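Local coordinates for enoyl-CoA hydratase/isomerase (Shewanella pealeana, PDB 4KPK), which belongs to the crotonase-like enoyl-CoA hydratase/isomerase family and probably has isomerase activity, at residues 183-186 and 187-191; 257-260 and 261-264. One frame throughout, in Å; residues are numbered along the deposited sequence.

Contact 1: residues 183-186 and 187-191; sequences PYVT and RAMGQ
Arg187 bends back along its own helix until NH2 stands 3.7 Å from Tyr184 CD1, at the edge of the phenol ring and near its plane, with guanidinium and ring planes 70° apart. The first two torsions run extended and the bend comes at the third (chi3 41°), which returns the guanidinium toward Tyr184. On the buried side, Val185 and Met189, a selenomethionine, lie alongside each other and point the same way; Val185 CG1 touches Met189 SE at 4.0 Å. The turn beneath them is firmly bonded, Met189 N reaching Val185 O at 3.0 Å in a nearly straight bond. Packing is slighter toward the partly exposed Gly190 and Gln191: NE2 of Gln191 only brushes the methyl CG2 of Thr186 at 3.5 Å, and the second subunit lies against this meeting. Gly190 N still closes a last helical bond to Thr186 O at 2.8 Å, but its positive phi (89°) takes the chain out of helix 182-189, and the same glycine stands at the N-cap position of helix 191-200. The polar ends find partners outside this turn: Arg187 makes salt bridges with Glu252 and Asp131, Thr186 OG1 bonds Ser182 O, and Gln191 NE2 bonds Leu248 O of the second subunit. Helix 148-155 packs on Tyr184, Val185 and Ala188, while helix 113-132 receives the Tyr184 ring.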
# COMPACT_ATOMS: atom_id res chain seq x y z
N PRO A 183 10.46 -8.99 2.55
CA PRO A 183 10.42 -7.54 2.38
C PRO A 183 9.86 -7.18 1.02
O PRO A 183 9.13 -6.22 0.87
CB PRO A 183 11.94 -7.10 2.55
CG PRO A 183 12.62 -8.21 3.27
CD PRO A 183 11.80 -9.47 3.01
N TYR A 184 10.24 -7.96 0.03
CA TYR A 184 9.85 -7.74 -1.33
C TYR A 184 8.43 -8.19 -1.53
O TYR A 184 7.65 -7.59 -2.24
CB TYR A 184 10.82 -8.52 -2.24
CG TYR A 184 12.25 -8.18 -1.88
CD1 TYR A 184 12.83 -7.00 -2.33
CD2 TYR A 184 13.00 -9.00 -1.07
CE1 TYR A 184 14.17 -6.66 -1.96
CE2 TYR A 184 14.31 -8.65 -0.69
CZ TYR A 184 14.90 -7.50 -1.14
OH TYR A 184 16.23 -7.15 -0.76
N VAL A 185 8.06 -9.26 -0.87
CA VAL A 185 6.73 -9.81 -1.10
C VAL A 185 5.71 -8.89 -0.48
O VAL A 185 4.68 -8.63 -1.08
CB VAL A 185 6.61 -11.24 -0.59
CG1 VAL A 185 5.16 -11.68 -0.44
CG2 VAL A 185 7.39 -12.16 -1.51
N THR A 186 6.06 -8.35 0.69
CA THR A 186 5.23 -7.41 1.43
C THR A 186 5.07 -6.09 0.69
O THR A 186 3.96 -5.49 0.63
CB THR A 186 5.78 -7.22 2.87
OG1 THR A 186 5.84 -8.49 3.47
CG2 THR A 186 4.85 -6.40 3.72
N ARG A 187 6.15 -5.63 0.11
CA ARG A 187 6.06 -4.44 -0.70
C ARG A 187 5.04 -4.66 -1.85
O ARG A 187 4.28 -3.75 -2.20
CB ARG A 187 7.42 -4.10 -1.31
CG ARG A 187 7.50 -2.72 -1.88
CD ARG A 187 8.82 -2.48 -2.57
NE ARG A 187 9.20 -3.63 -3.32
CZ ARG A 187 10.42 -3.89 -3.78
NH1 ARG A 187 11.41 -3.08 -3.52
NH2 ARG A 187 10.63 -4.99 -4.52
N ALA A 188 5.04 -5.83 -2.45
CA ALA A 188 4.20 -6.06 -3.61
C ALA A 188 2.74 -6.18 -3.26
O ALA A 188 1.95 -5.45 -3.77
CB ALA A 188 4.67 -7.31 -4.30
N MSE A 189 2.42 -7.09 -2.36
CA MSE A 189 1.04 -7.45 -2.03
C MSE A 189 0.44 -6.70 -0.86
O MSE A 189 -0.79 -6.68 -0.71
CB MSE A 189 1.00 -8.95 -1.79
CG MSE A 189 1.27 -9.38 -0.36
SE MSE A 189 1.14 -11.35 -0.08
CE MSE A 189 -0.41 -11.92 -1.13
N GLY A 190 1.28 -6.04 -0.06
CA GLY A 190 0.82 -5.27 1.08
C GLY A 190 0.71 -6.12 2.37
O GLY A 190 0.57 -7.33 2.31
N GLN A 191 0.75 -5.45 3.52
CA GLN A 191 0.59 -6.05 4.85
C GLN A 191 -0.73 -6.74 5.11
O GLN A 191 -0.75 -7.81 5.71
CB GLN A 191 0.81 -5.01 5.96
CG GLN A 191 2.26 -4.46 6.04
CD GLN A 191 3.10 -5.18 7.09
OE1 GLN A 191 2.56 -5.87 7.98
NE2 GLN A 191 4.45 -5.05 6.97

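Contact 2: residues 257-260 and 261-264; sequences DQNT and LDHT
The amide of Gln258 and the carboxylate of Asp262 meet one turn apart on the exposed side of the helix, their planes 45° from each other. NE2 of Gln258 gives a hydrogen bond to Asp262 OD1 at 3.0 Å; the acceptor lies in the amide plane, yet it is approached from above the carboxylate, 47° out of plane. A second, weak bond runs from NE2 of Gln258 to OD2 of Asp262. With its first torsion extended, Gln258 brings CG to 3.4 Å from OD2 of Asp262, and the bend at chi2 (50°) then swings the amide so that NE2 reaches the carboxylate. Asn259 O lies oblique to the His263 ring, and His263 CB is 3.2 Å from Asn259 O.

The carboxylate of Asp257 starts the helix as its N-cap. OD1 of Asp257 takes the backbone N-H of Thr260 at 3.0 Å, nearly along the C-O axis, and the Thr260 hydroxyl OG1, also at 3.0 Å, from above the carboxylate plane. Two donors thus grip one oxygen and should fix the rotation of the carboxylate. A valine in place of Thr260 removes the hydroxyl, and the Asp257 carboxylate, left with the backbone N-H alone of these two donors, would probably be freer to turn.

From this cap the first turns of helix 258-273 follow in regular order, with Thr264 N bonded to Thr260 O at 2.8 Å. Leu261 lays CD1 3.2 Å from Asp257 O, the acceptor of its own backbone N-H. Thr260 and Thr264 face Leu251 and Leu247 of helix 238-251, and Thr260 and Leu261 pack on Pro183 and Tyr184 of the third subunit.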
# COMPACT_ATOMS: atom_id res chain seq x y z
N ASP A 257 9.13 14.56 3.44
CA ASP A 257 9.50 15.69 4.28
C ASP A 257 10.38 16.64 3.45
O ASP A 257 10.49 16.47 2.21
CB ASP A 257 10.21 15.19 5.54
CG ASP A 257 11.49 14.36 5.24
OD1 ASP A 257 11.96 14.27 4.10
OD2 ASP A 257 12.03 13.74 6.17
N GLN A 258 11.03 17.61 4.11
CA GLN A 258 11.90 18.56 3.38
C GLN A 258 12.96 17.88 2.58
O GLN A 258 13.24 18.28 1.45
CB GLN A 258 12.58 19.58 4.32
CG GLN A 258 13.22 20.74 3.57
CD GLN A 258 12.26 21.39 2.57
OE1 GLN A 258 11.16 21.80 2.92
NE2 GLN A 258 12.67 21.48 1.33
N ASN A 259 13.59 16.87 3.15
CA ASN A 259 14.68 16.19 2.46
C ASN A 259 14.17 15.45 1.21
O ASN A 259 14.85 15.39 0.18
CB ASN A 259 15.39 15.21 3.39
CG ASN A 259 16.14 15.90 4.49
OD1 ASN A 259 16.39 17.11 4.44
ND2 ASN A 259 16.51 15.14 5.52
N THR A 260 12.97 14.90 1.30
CA THR A 260 12.38 14.23 0.10
C THR A 260 12.28 15.24 -1.05
O THR A 260 12.71 15.02 -2.20
CB THR A 260 10.96 13.67 0.41
OG1 THR A 260 11.01 12.89 1.61
CG2 THR A 260 10.46 12.81 -0.73
N LEU A 261 11.71 16.38 -0.69
CA LEU A 261 11.53 17.50 -1.61
C LEU A 261 12.84 18.00 -2.22
O LEU A 261 12.93 18.19 -3.44
CB LEU A 261 10.77 18.63 -0.88
CG LEU A 261 9.24 18.51 -0.96
CD1 LEU A 261 8.64 17.32 -0.25
CD2 LEU A 261 8.55 19.78 -0.43
N ASP A 262 13.86 18.14 -1.38
CA ASP A 262 15.17 18.61 -1.83
C ASP A 262 15.87 17.60 -2.78
O ASP A 262 16.44 17.97 -3.83
CB ASP A 262 16.05 18.87 -0.60
CG ASP A 262 15.62 20.09 0.19
OD1 ASP A 262 15.07 21.02 -0.43
OD2 ASP A 262 15.81 20.11 1.42
N HIS A 263 15.79 16.33 -2.38
CA HIS A 263 16.36 15.24 -3.14
C HIS A 263 15.62 15.02 -4.49
O HIS A 263 16.27 14.93 -5.54
CB HIS A 263 16.38 13.98 -2.24
CG HIS A 263 16.60 12.69 -2.98
ND1 HIS A 263 17.81 12.36 -3.55
CD2 HIS A 263 15.76 11.65 -3.22
CE1 HIS A 263 17.71 11.17 -4.13
NE2 HIS A 263 16.48 10.72 -3.94
N THR A 264 14.30 14.96 -4.50
CA THR A 264 13.58 14.85 -5.83
C THR A 264 13.89 16.00 -6.77
O THR A 264 14.07 15.79 -7.99
CB THR A 264 12.05 14.69 -5.71
OG1 THR A 264 11.45 15.76 -4.99
CG2 THR A 264 11.74 13.41 -4.99

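Contact 1 closes before contact 2 opens along the chain, and within one subunit they do not touch: their centres are 25 Å apart and their nearest atoms about 15 Å. Contact 1 ends helix 182-189, and its centre is 14 Å from the centre of the chain, whereas contact 2 begins helix 258-273 and lies 28 Å out, on the helical part that follows the sheet-bearing core. The trimer brings the two regions together: part of contact 2, at Thr260 and Leu261, meets the segment 183-186 of another subunit. A helix end near the core and a helix start at the periphery thus become partners across a subunit boundary, in keeping with the oligomeric assembly of crotonase-like proteins.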